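Local coordinates for substrate-binding protein (Synechococcus sp., PDB 6WPN) that probably binds a sugar or oligosaccharide ligand in the periplasm as the substrate-binding component of a transport system, at residues Val88-Asn91 / Pro92-Ala96; Asp151-Gln155 / Ala156-Arg160; Gly405-Ser409 / Asp410-Leu414. All blocks are in the same frame, centred on the assembly; numbering follows the deposited sequence.

Contact 1: Val88-Asn91 / Pro92-Ala96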
ATOM      1  N   VAL A  88       8.450  12.847  -9.593  1.00 49.29           N
ATOM      2  CA  VAL A  88       7.123  12.608  -9.047  1.00 55.65           C
ATOM      3  C   VAL A  88       7.121  11.258  -8.349  1.00 47.61           C
ATOM      4  O   VAL A  88       7.656  10.274  -8.870  1.00 48.25           O
ATOM      5  CB  VAL A  88       6.033  12.656 -10.137  1.00 52.66           C
ATOM      6  CG1 VAL A  88       4.655  12.545  -9.511  1.00 60.24           C
ATOM      7  CG2 VAL A  88       6.144  13.932 -10.920  1.00 60.30           C
ATOM      8  N   ASN A  89       6.497  11.217  -7.177  1.00 51.08           N
ATOM      9  CA  ASN A  89       6.379  10.003  -6.381  1.00 60.01           C
ATOM     10  C   ASN A  89       5.126   9.242  -6.804  1.00 59.14           C
ATOM     11  O   ASN A  89       4.015   9.776  -6.721  1.00 50.49           O
ATOM     12  CB  ASN A  89       6.333  10.357  -4.896  1.00 64.45           C
ATOM     13  CG  ASN A  89       6.156   9.154  -4.014  1.00 63.05           C
ATOM     14  OD1 ASN A  89       5.510   9.237  -2.975  1.00 73.57           O
ATOM     15  ND2 ASN A  89       6.736   8.029  -4.413  1.00 63.94           N
ATOM     16  N   LEU A  90       5.305   8.002  -7.254  1.00 57.87           N
ATOM     17  CA  LEU A  90       4.204   7.213  -7.784  1.00 55.94           C
ATOM     18  C   LEU A  90       4.196   5.835  -7.138  1.00 54.93           C
ATOM     19  O   LEU A  90       5.118   5.454  -6.414  1.00 60.77           O
ATOM     20  CB  LEU A  90       4.310   7.062  -9.309  1.00 52.80           C
ATOM     21  CG  LEU A  90       4.319   8.323 -10.169  1.00 51.33           C
ATOM     22  CD1 LEU A  90       4.311   7.941 -11.639  1.00 56.70           C
ATOM     23  CD2 LEU A  90       3.147   9.216  -9.836  1.00 55.48           C
ATOM     24  N   ASN A  91       3.134   5.090  -7.421  1.00 56.71           N
ATOM     25  CA  ASN A  91       2.986   3.685  -7.085  1.00 70.16           C
ATOM     26  C   ASN A  91       2.687   2.917  -8.368  1.00 75.68           C
ATOM     27  O   ASN A  91       2.281   3.516  -9.372  1.00 75.89           O
ATOM     28  CB  ASN A  91       1.874   3.455  -6.048  1.00 71.33           C
ATOM     29  CG  ASN A  91       0.493   3.713  -6.596  1.00 75.48           C
ATOM     30  OD1 ASN A  91       0.311   4.522  -7.499  1.00 82.33           O
ATOM     31  ND2 ASN A  91      -0.496   3.017  -6.047  1.00 82.15           N
ATOM     32  N   PRO A  92       2.911   1.603  -8.387  1.00 60.94           N
ATOM     33  CA  PRO A  92       2.791   0.833  -9.642  1.00 74.22           C
ATOM     34  C   PRO A  92       1.469   1.066 -10.362  1.00 79.47           C
ATOM     35  O   PRO A  92       1.479   1.237 -11.591  1.00 82.08           O
ATOM     36  CB  PRO A  92       2.948  -0.632  -9.185  1.00 74.93           C
ATOM     37  CG  PRO A  92       3.077  -0.595  -7.675  1.00 76.35           C
ATOM     38  CD  PRO A  92       3.511   0.789  -7.319  1.00 72.58           C
ATOM     39  N   PRO A  93       0.312   1.061  -9.676  1.00 83.83           N
ATOM     40  CA  PRO A  93      -0.941   1.305 -10.423  1.00 84.64           C
ATOM     41  C   PRO A  93      -0.986   2.651 -11.127  1.00 91.95           C
ATOM     42  O   PRO A  93      -1.243   2.707 -12.336  1.00102.11           O
ATOM     43  CB  PRO A  93      -2.018   1.199  -9.337  1.00 79.82           C
ATOM     44  CG  PRO A  93      -1.424   0.342  -8.307  1.00 84.04           C
ATOM     45  CD  PRO A  93       0.014   0.742  -8.267  1.00 83.23           C
ATOM     46  N   PHE A  94      -0.742   3.745 -10.402  1.00 89.46           N
ATOM     47  CA  PHE A  94      -0.813   5.064 -11.024  1.00 93.81           C
ATOM     48  C   PHE A  94       0.290   5.267 -12.054  1.00 91.52           C
ATOM     49  O   PHE A  94       0.082   5.969 -13.050  1.00 93.12           O
ATOM     50  CB  PHE A  94      -0.772   6.160  -9.964  1.00103.85           C
ATOM     51  CG  PHE A  94      -1.033   7.531 -10.512  1.00126.61           C
ATOM     52  CD1 PHE A  94      -0.181   8.580 -10.224  1.00134.33           C
ATOM     53  CD2 PHE A  94      -2.131   7.767 -11.324  1.00135.49           C
ATOM     54  CE1 PHE A  94      -0.418   9.845 -10.732  1.00139.81           C
ATOM     55  CE2 PHE A  94      -2.371   9.028 -11.839  1.00142.71           C
ATOM     56  CZ  PHE A  94      -1.513  10.068 -11.540  1.00144.15           C
ATOM     57  N   ALA A  95       1.461   4.667 -11.836  1.00 87.96           N
ATOM     58  CA  ALA A  95       2.549   4.805 -12.799  1.00 87.18           C
ATOM     59  C   ALA A  95       2.186   4.176 -14.138  1.00 86.76           C
ATOM     60  O   ALA A  95       2.619   4.661 -15.189  1.00 86.60           O
ATOM     61  CB  ALA A  95       3.828   4.182 -12.243  1.00 85.37           C
ATOM     62  N   ALA A  96       1.405   3.093 -14.120  1.00 84.52           N
ATOM     63  CA  ALA A  96       0.999   2.446 -15.363  1.00 87.68           C
ATOM     64  C   ALA A  96       0.013   3.306 -16.145  1.00 87.67           C
ATOM     65  O   ALA A  96       0.097   3.388 -17.376  1.00 96.38           O
ATOM     66  CB  ALA A  96       0.398   1.072 -15.069  1.00 90.01           C
TER
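The backbone carbonyl of Asn91 takes the amide of Ala95: Asn91 O to Ala95 N is 2.8 Å, and the N-H points at the oxygen at 161°. The donor lies almost in line with the C=O bond. The side chain of the same asparagine takes a second amide. Asn91 OD1 accepts from Phe94 N at 3.2 Å. This amide sits above the carbonyl plane, about 49° out of it. CG of Asn91 stands between its backbone N and carbonyl carbon (chi1 69°), which turns the amide back over the start of the helix. The result is an N-cap at the junction where strand 87-90 of the central sheet passes directly into helix 92-99. Pro92 and Pro93 open this helix; neither has an N-H to offer. Asn91 ND2 lies 3.2 Å from Pro93 CD, the side chains crossing at about a right angle. Asn91 OD1 also lies 3.2 Å from Phe94 CB. With an alanine here, the Phe94 amide would probably lose its capping acceptor and the Pro93 ring the amide that lies against its CD. Before the cap in the chain, Leu90 joins strand to helix through both branches. Leu90 CD2 meets the ring edge of Phe94, 3.4 Å from Phe94 CD1, close to the ring plane. Leu90 CD1 lies 3.8 Å from Ala95 CB, a hydrophobic staple across the N-cap. On the strand, Leu90 pairs through its backbone with Thr301 of strand 295-303, and Pro93 packs on Val388 of helix 388-403.

Contact 2: Asp151-Gln155 / Ala156-Arg160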
ATOM      1  N   ASP A 151      -5.739  -8.780  24.168  1.00 50.55           N
ATOM      2  CA  ASP A 151      -6.700  -8.772  25.259  1.00 58.34           C
ATOM      3  C   ASP A 151      -8.111  -9.081  24.761  1.00 50.82           C
ATOM      4  O   ASP A 151      -8.881  -9.766  25.446  1.00 45.69           O
ATOM      5  CB  ASP A 151      -6.652  -7.434  25.979  1.00 76.91           C
ATOM      6  CG  ASP A 151      -7.561  -7.405  27.162  1.00 99.79           C
ATOM      7  OD1 ASP A 151      -7.124  -7.804  28.266  1.00111.36           O
ATOM      8  OD2 ASP A 151      -8.730  -7.030  26.966  1.00102.45           O
ATOM      9  N   LEU A 152      -8.476  -8.571  23.579  1.00 36.81           N
ATOM     10  CA  LEU A 152      -9.762  -8.929  22.991  1.00 42.59           C
ATOM     11  C   LEU A 152      -9.813 -10.410  22.634  1.00 37.10           C
ATOM     12  O   LEU A 152     -10.872 -11.036  22.746  1.00 48.67           O
ATOM     13  CB  LEU A 152     -10.049  -8.073  21.752  1.00 37.22           C
ATOM     14  CG  LEU A 152     -10.420  -6.601  21.951  1.00 41.61           C
ATOM     15  CD1 LEU A 152     -10.623  -5.896  20.615  1.00 40.64           C
ATOM     16  CD2 LEU A 152     -11.672  -6.474  22.803  1.00 42.74           C
ATOM     17  N   LEU A 153      -8.683 -10.991  22.227  1.00 38.15           N
ATOM     18  CA  LEU A 153      -8.661 -12.411  21.896  1.00 46.60           C
ATOM     19  C   LEU A 153      -8.968 -13.261  23.123  1.00 52.15           C
ATOM     20  O   LEU A 153      -9.769 -14.201  23.056  1.00 61.05           O
ATOM     21  CB  LEU A 153      -7.303 -12.805  21.316  1.00 47.03           C
ATOM     22  CG  LEU A 153      -6.986 -12.433  19.872  1.00 60.02           C
ATOM     23  CD1 LEU A 153      -5.741 -13.176  19.440  1.00 56.31           C
ATOM     24  CD2 LEU A 153      -8.152 -12.758  18.954  1.00 65.70           C
ATOM     25  N   ARG A 154      -8.336 -12.947  24.257  1.00 50.12           N
ATOM     26  CA  ARG A 154      -8.631 -13.691  25.479  1.00 57.31           C
ATOM     27  C   ARG A 154     -10.086 -13.514  25.915  1.00 53.71           C
ATOM     28  O   ARG A 154     -10.708 -14.461  26.411  1.00 45.03           O
ATOM     29  CB  ARG A 154      -7.683 -13.270  26.603  1.00 61.14           C
ATOM     30  CG  ARG A 154      -6.259 -13.815  26.477  1.00 73.86           C
ATOM     31  CD  ARG A 154      -5.429 -13.521  27.725  1.00 76.82           C
ATOM     32  NE  ARG A 154      -5.074 -12.107  27.842  1.00 87.48           N
ATOM     33  CZ  ARG A 154      -5.731 -11.228  28.594  1.00 96.41           C
ATOM     34  NH1 ARG A 154      -6.793 -11.606  29.295  1.00 92.72           N
ATOM     35  NH2 ARG A 154      -5.332  -9.961  28.635  1.00105.10           N
ATOM     36  N   GLN A 155     -10.646 -12.310  25.740  1.00 50.52           N
ATOM     37  CA  GLN A 155     -12.060 -12.099  26.044  1.00 51.12           C
ATOM     38  C   GLN A 155     -12.954 -12.950  25.142  1.00 50.21           C
ATOM     39  O   GLN A 155     -13.993 -13.446  25.585  1.00 58.57           O
ATOM     40  CB  GLN A 155     -12.410 -10.605  25.917  1.00 62.28           C
ATOM     41  CG  GLN A 155     -13.846 -10.273  26.309  1.00 74.46           C
ATOM     42  CD  GLN A 155     -14.147  -8.788  26.240  1.00 84.88           C
ATOM     43  OE1 GLN A 155     -13.312  -8.008  25.752  1.00 79.73           O
ATOM     44  NE2 GLN A 155     -15.322  -8.389  26.668  1.00 89.80           N
ATOM     45  N   ALA A 156     -12.546 -13.179  23.896  1.00 39.32           N
ATOM     46  CA  ALA A 156     -13.319 -14.021  22.988  1.00 43.97           C
ATOM     47  C   ALA A 156     -13.016 -15.511  23.133  1.00 49.32           C
ATOM     48  O   ALA A 156     -13.611 -16.325  22.415  1.00 53.57           O
ATOM     49  CB  ALA A 156     -13.058 -13.588  21.550  1.00 40.33           C
ATOM     50  N   GLY A 157     -12.127 -15.889  24.048  1.00 49.22           N
ATOM     51  CA  GLY A 157     -11.776 -17.286  24.177  1.00 41.45           C
ATOM     52  C   GLY A 157     -10.909 -17.773  23.044  1.00 46.77           C
ATOM     53  O   GLY A 157     -11.037 -18.926  22.626  1.00 51.97           O
ATOM     54  N   LEU A 158     -10.046 -16.912  22.511  1.00 49.25           N
ATOM     55  CA  LEU A 158      -9.156 -17.262  21.417  1.00 49.55           C
ATOM     56  C   LEU A 158      -7.714 -17.081  21.865  1.00 46.93           C
ATOM     57  O   LEU A 158      -7.413 -16.246  22.724  1.00 42.63           O
ATOM     58  CB  LEU A 158      -9.428 -16.405  20.181  1.00 40.59           C
ATOM     59  CG  LEU A 158     -10.873 -16.412  19.694  1.00 41.49           C
ATOM     60  CD1 LEU A 158     -11.060 -15.401  18.562  1.00 46.70           C
ATOM     61  CD2 LEU A 158     -11.264 -17.806  19.238  1.00 43.47           C
ATOM     62  N   SER A 159      -6.820 -17.871  21.272  1.00 41.56           N
ATOM     63  CA  SER A 159      -5.412 -17.794  21.612  1.00 52.01           C
ATOM     64  C   SER A 159      -4.557 -17.126  20.546  1.00 47.77           C
ATOM     65  O   SER A 159      -3.439 -16.707  20.858  1.00 52.90           O
ATOM     66  CB  SER A 159      -4.854 -19.196  21.909  1.00 49.87           C
ATOM     67  OG  SER A 159      -5.089 -20.093  20.838  1.00 57.17           O
ATOM     68  N   ARG A 160      -5.043 -17.008  19.312  1.00 55.93           N
ATOM     69  CA  ARG A 160      -4.305 -16.291  18.280  1.00 49.06           C
ATOM     70  C   ARG A 160      -5.250 -15.910  17.153  1.00 53.37           C
ATOM     71  O   ARG A 160      -6.366 -16.424  17.046  1.00 60.93           O
ATOM     72  CB  ARG A 160      -3.135 -17.115  17.732  1.00 54.20           C
ATOM     73  CG  ARG A 160      -3.538 -18.432  17.108  1.00 76.11           C
ATOM     74  CD  ARG A 160      -2.307 -19.233  16.735  1.00 93.80           C
ATOM     75  NE  ARG A 160      -2.601 -20.653  16.587  1.00104.53           N
ATOM     76  CZ  ARG A 160      -1.674 -21.604  16.535  1.00107.67           C
ATOM     77  NH1 ARG A 160      -0.388 -21.273  16.629  1.00109.12           N
ATOM     78  NH2 ARG A 160      -2.024 -22.869  16.396  1.00108.99           N
TER
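Leu153, Ala156 and Leu158 carry this turn at the end of helix 150-155. Leu153 works through both its backbone and its side chain. Its O accepts from Leu158 N at 2.8 Å, a fairly straight bond of 163° whose donor lies above the carbonyl plane. Its side chain reaches over the chain that has just turned back. With CG anti to the carbonyl carbon (chi1 -77°), CD2 is brought to Leu158 and CD1 to Arg160. CD2 of Leu153 meets CD1 of Leu158 at 3.9 Å, the two side chains crossing at about a right angle. CD1 of Leu153 rests on the backbone of Arg160, 3.6 Å from its C atom. Ala156 N donates to Leu152 O at 3.0 Å, and Ala156 CB lies 3.6 Å from the same Leu152 O. Gly157 then leaves the helix with positive phi (73°), and its N bonds to Arg154 O at 3.1 Å. The bonds from Gly157 and Leu158 back into the last turn make a Schellman motif, and Leu153 with Leu158 gives it an apolar contact. On the outer face of the helix, Arg154 NH2 forms a salt bridge with Asp151 OD1 at 2.8 Å; its hydrogen bond is weak. Helix 150-155 directly follows strand 137-149, and Asn149 OD1 accepts from Leu152 N. Beyond the turn, helix 168-179 packs against this end: Ala156 and Leu158 both touch Ile175, and Ala156 also touches Thr179.

Contact 3: Gly405-Ser409 / Asp410-Leu414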
ATOM      1  N   GLY A 405     -27.746  -5.368   1.050  1.00 54.77           N
ATOM      2  CA  GLY A 405     -28.937  -6.127   0.741  1.00 54.73           C
ATOM      3  C   GLY A 405     -29.790  -5.571  -0.375  1.00 54.79           C
ATOM      4  O   GLY A 405     -30.961  -5.945  -0.485  1.00 61.99           O
ATOM      5  N   GLN A 406     -29.249  -4.682  -1.211  1.00 50.12           N
ATOM      6  CA  GLN A 406     -30.041  -4.146  -2.313  1.00 54.75           C
ATOM      7  C   GLN A 406     -30.062  -5.094  -3.505  1.00 53.37           C
ATOM      8  O   GLN A 406     -31.036  -5.106  -4.262  1.00 57.97           O
ATOM      9  CB  GLN A 406     -29.506  -2.775  -2.732  1.00 56.37           C
ATOM     10  CG  GLN A 406     -29.606  -1.723  -1.638  1.00 55.66           C
ATOM     11  CD  GLN A 406     -28.697  -0.531  -1.879  1.00 52.49           C
ATOM     12  OE1 GLN A 406     -28.097  -0.398  -2.947  1.00 61.03           O
ATOM     13  NE2 GLN A 406     -28.569   0.326  -0.873  1.00 46.54           N
ATOM     14  N   ILE A 407     -29.000  -5.878  -3.693  1.00 57.71           N
ATOM     15  CA  ILE A 407     -28.925  -6.904  -4.726  1.00 58.10           C
ATOM     16  C   ILE A 407     -28.194  -8.108  -4.139  1.00 60.47           C
ATOM     17  O   ILE A 407     -27.605  -8.040  -3.059  1.00 50.71           O
ATOM     18  CB  ILE A 407     -28.208  -6.411  -6.003  1.00 51.13           C
ATOM     19  CG1 ILE A 407     -26.780  -5.963  -5.679  1.00 53.65           C
ATOM     20  CG2 ILE A 407     -28.968  -5.268  -6.655  1.00 52.58           C
ATOM     21  CD1 ILE A 407     -26.013  -5.470  -6.879  1.00 49.87           C
ATOM     22  N   SER A 408     -28.235  -9.220  -4.869  1.00 50.60           N
ATOM     23  CA  SER A 408     -27.493 -10.406  -4.476  1.00 49.87           C
ATOM     24  C   SER A 408     -26.018 -10.268  -4.855  1.00 54.55           C
ATOM     25  O   SER A 408     -25.624  -9.387  -5.629  1.00 53.12           O
ATOM     26  CB  SER A 408     -28.076 -11.651  -5.133  1.00 52.00           C
ATOM     27  OG  SER A 408     -27.713 -11.691  -6.496  1.00 53.64           O
ATOM     28  N   SER A 409     -25.200 -11.172  -4.301  1.00 51.59           N
ATOM     29  CA  SER A 409     -23.765 -11.173  -4.582  1.00 49.60           C
ATOM     30  C   SER A 409     -23.487 -11.413  -6.061  1.00 52.53           C
ATOM     31  O   SER A 409     -22.684 -10.702  -6.674  1.00 54.65           O
ATOM     32  CB  SER A 409     -23.070 -12.248  -3.745  1.00 59.45           C
ATOM     33  OG  SER A 409     -23.332 -12.093  -2.364  1.00 70.44           O
ATOM     34  N   ASP A 410     -24.129 -12.432  -6.644  1.00 55.06           N
ATOM     35  CA  ASP A 410     -23.953 -12.701  -8.067  1.00 54.32           C
ATOM     36  C   ASP A 410     -24.449 -11.540  -8.909  1.00 56.98           C
ATOM     37  O   ASP A 410     -23.895 -11.264  -9.979  1.00 60.87           O
ATOM     38  CB  ASP A 410     -24.665 -13.993  -8.470  1.00 76.46           C
ATOM     39  CG  ASP A 410     -24.089 -15.214  -7.781  1.00 92.63           C
ATOM     40  OD1 ASP A 410     -22.907 -15.163  -7.375  1.00 97.39           O
ATOM     41  OD2 ASP A 410     -24.809 -16.232  -7.669  1.00 95.95           O
ATOM     42  N   GLN A 411     -25.507 -10.867  -8.453  1.00 60.30           N
ATOM     43  CA  GLN A 411     -25.995  -9.692  -9.160  1.00 60.25           C
ATOM     44  C   GLN A 411     -24.934  -8.598  -9.172  1.00 55.33           C
ATOM     45  O   GLN A 411     -24.752  -7.909 -10.178  1.00 54.81           O
ATOM     46  CB  GLN A 411     -27.275  -9.191  -8.491  1.00 74.29           C
ATOM     47  CG  GLN A 411     -28.101  -8.231  -9.314  1.00 91.35           C
ATOM     48  CD  GLN A 411     -28.786  -8.921 -10.473  1.00103.84           C
ATOM     49  OE1 GLN A 411     -28.987 -10.138 -10.451  1.00110.26           O
ATOM     50  NE2 GLN A 411     -29.166  -8.147 -11.487  1.00104.11           N
ATOM     51  N   ALA A 412     -24.204  -8.444  -8.064  1.00 58.00           N
ATOM     52  CA  ALA A 412     -23.108  -7.480  -8.032  1.00 60.48           C
ATOM     53  C   ALA A 412     -22.006  -7.865  -9.011  1.00 56.62           C
ATOM     54  O   ALA A 412     -21.469  -7.010  -9.725  1.00 52.66           O
ATOM     55  CB  ALA A 412     -22.551  -7.364  -6.612  1.00 46.99           C
ATOM     56  N   VAL A 413     -21.660  -9.155  -9.054  1.00 65.62           N
ATOM     57  CA  VAL A 413     -20.629  -9.640  -9.969  1.00 60.73           C
ATOM     58  C   VAL A 413     -20.995  -9.307 -11.406  1.00 60.82           C
ATOM     59  O   VAL A 413     -20.172  -8.795 -12.173  1.00 64.61           O
ATOM     60  CB  VAL A 413     -20.423 -11.154  -9.785  1.00 61.98           C
ATOM     61  CG1 VAL A 413     -19.396 -11.673 -10.775  1.00 59.70           C
ATOM     62  CG2 VAL A 413     -20.004 -11.455  -8.357  1.00 60.64           C
ATOM     63  N   LEU A 414     -22.234  -9.605 -11.794  1.00 55.87           N
ATOM     64  CA  LEU A 414     -22.647  -9.353 -13.170  1.00 65.60           C
ATOM     65  C   LEU A 414     -22.629  -7.864 -13.483  1.00 65.32           C
ATOM     66  O   LEU A 414     -22.142  -7.452 -14.542  1.00 64.41           O
ATOM     67  CB  LEU A 414     -24.037  -9.933 -13.420  1.00 64.18           C
ATOM     68  CG  LEU A 414     -24.399  -9.861 -14.899  1.00 85.61           C
ATOM     69  CD1 LEU A 414     -23.544 -10.849 -15.687  1.00 96.03           C
ATOM     70  CD2 LEU A 414     -25.887 -10.086 -15.134  1.00 85.90           C
TER
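The backbone runs extended through Ile407 and Ser408 and then winds into helix 409-427, where Ala412 N bonds to Ser408 O at 3.0 Å and Val413 N to Ser409 O at 3.0 Å. Ser408 also uses its side chain. Its OG accepts from Gln411 N at 3.1 Å, with an N-H...O angle of 152°. OG is placed between the backbone N and carbonyl carbon of Ser408 (chi1 75°), which sets it over the first-turn amide of Gln411. Ser408 OG also lies 3.2 Å from Gln411 CB. Ser408 is therefore the N-cap of the helix. A short link joins it to the previous helix, 388-403, whose end is closed by a Schellman motif at Gly405. Ile407, just before the cap, packs against the first turn. Ile407 CB lies 3.8 Å from Gln411 CG, the side chains crossing at about a right angle. Ile407 CD1 reaches further in and comes within 4.0 Å of Ala412 CB, a hydrophobic staple. Gln411 bends at chi2 (72°), which carries its amide off from Ile407 and Ser408. Ile407 and Ala412 both touch Gln398 of helix 388-403, while Val413 touches Phe225 of helix 219-233.

In the fold
All three contacts are local and sit at helix ends. Contacts 1 and 3 start helices with a side-chain N-cap; contact 2 closes one. Strands 87-90 and 137-149, which lead into contacts 1 and 2, both pair with strand 295-303. No contact touches another. The centres of contacts 1 and 2 are about 40 Å apart, on opposite sides of the chain's centre. Contact 3 lies about 32 Å from contact 1 and 34 Å from contact 2, centre to centre. Contact 1 is nearest the middle of the chain, about 12 Å from its centre; the other two are about 28 Å out. Helix 388-403 links contacts 1 and 3, touching Pro93 in one and Ile407 in the other.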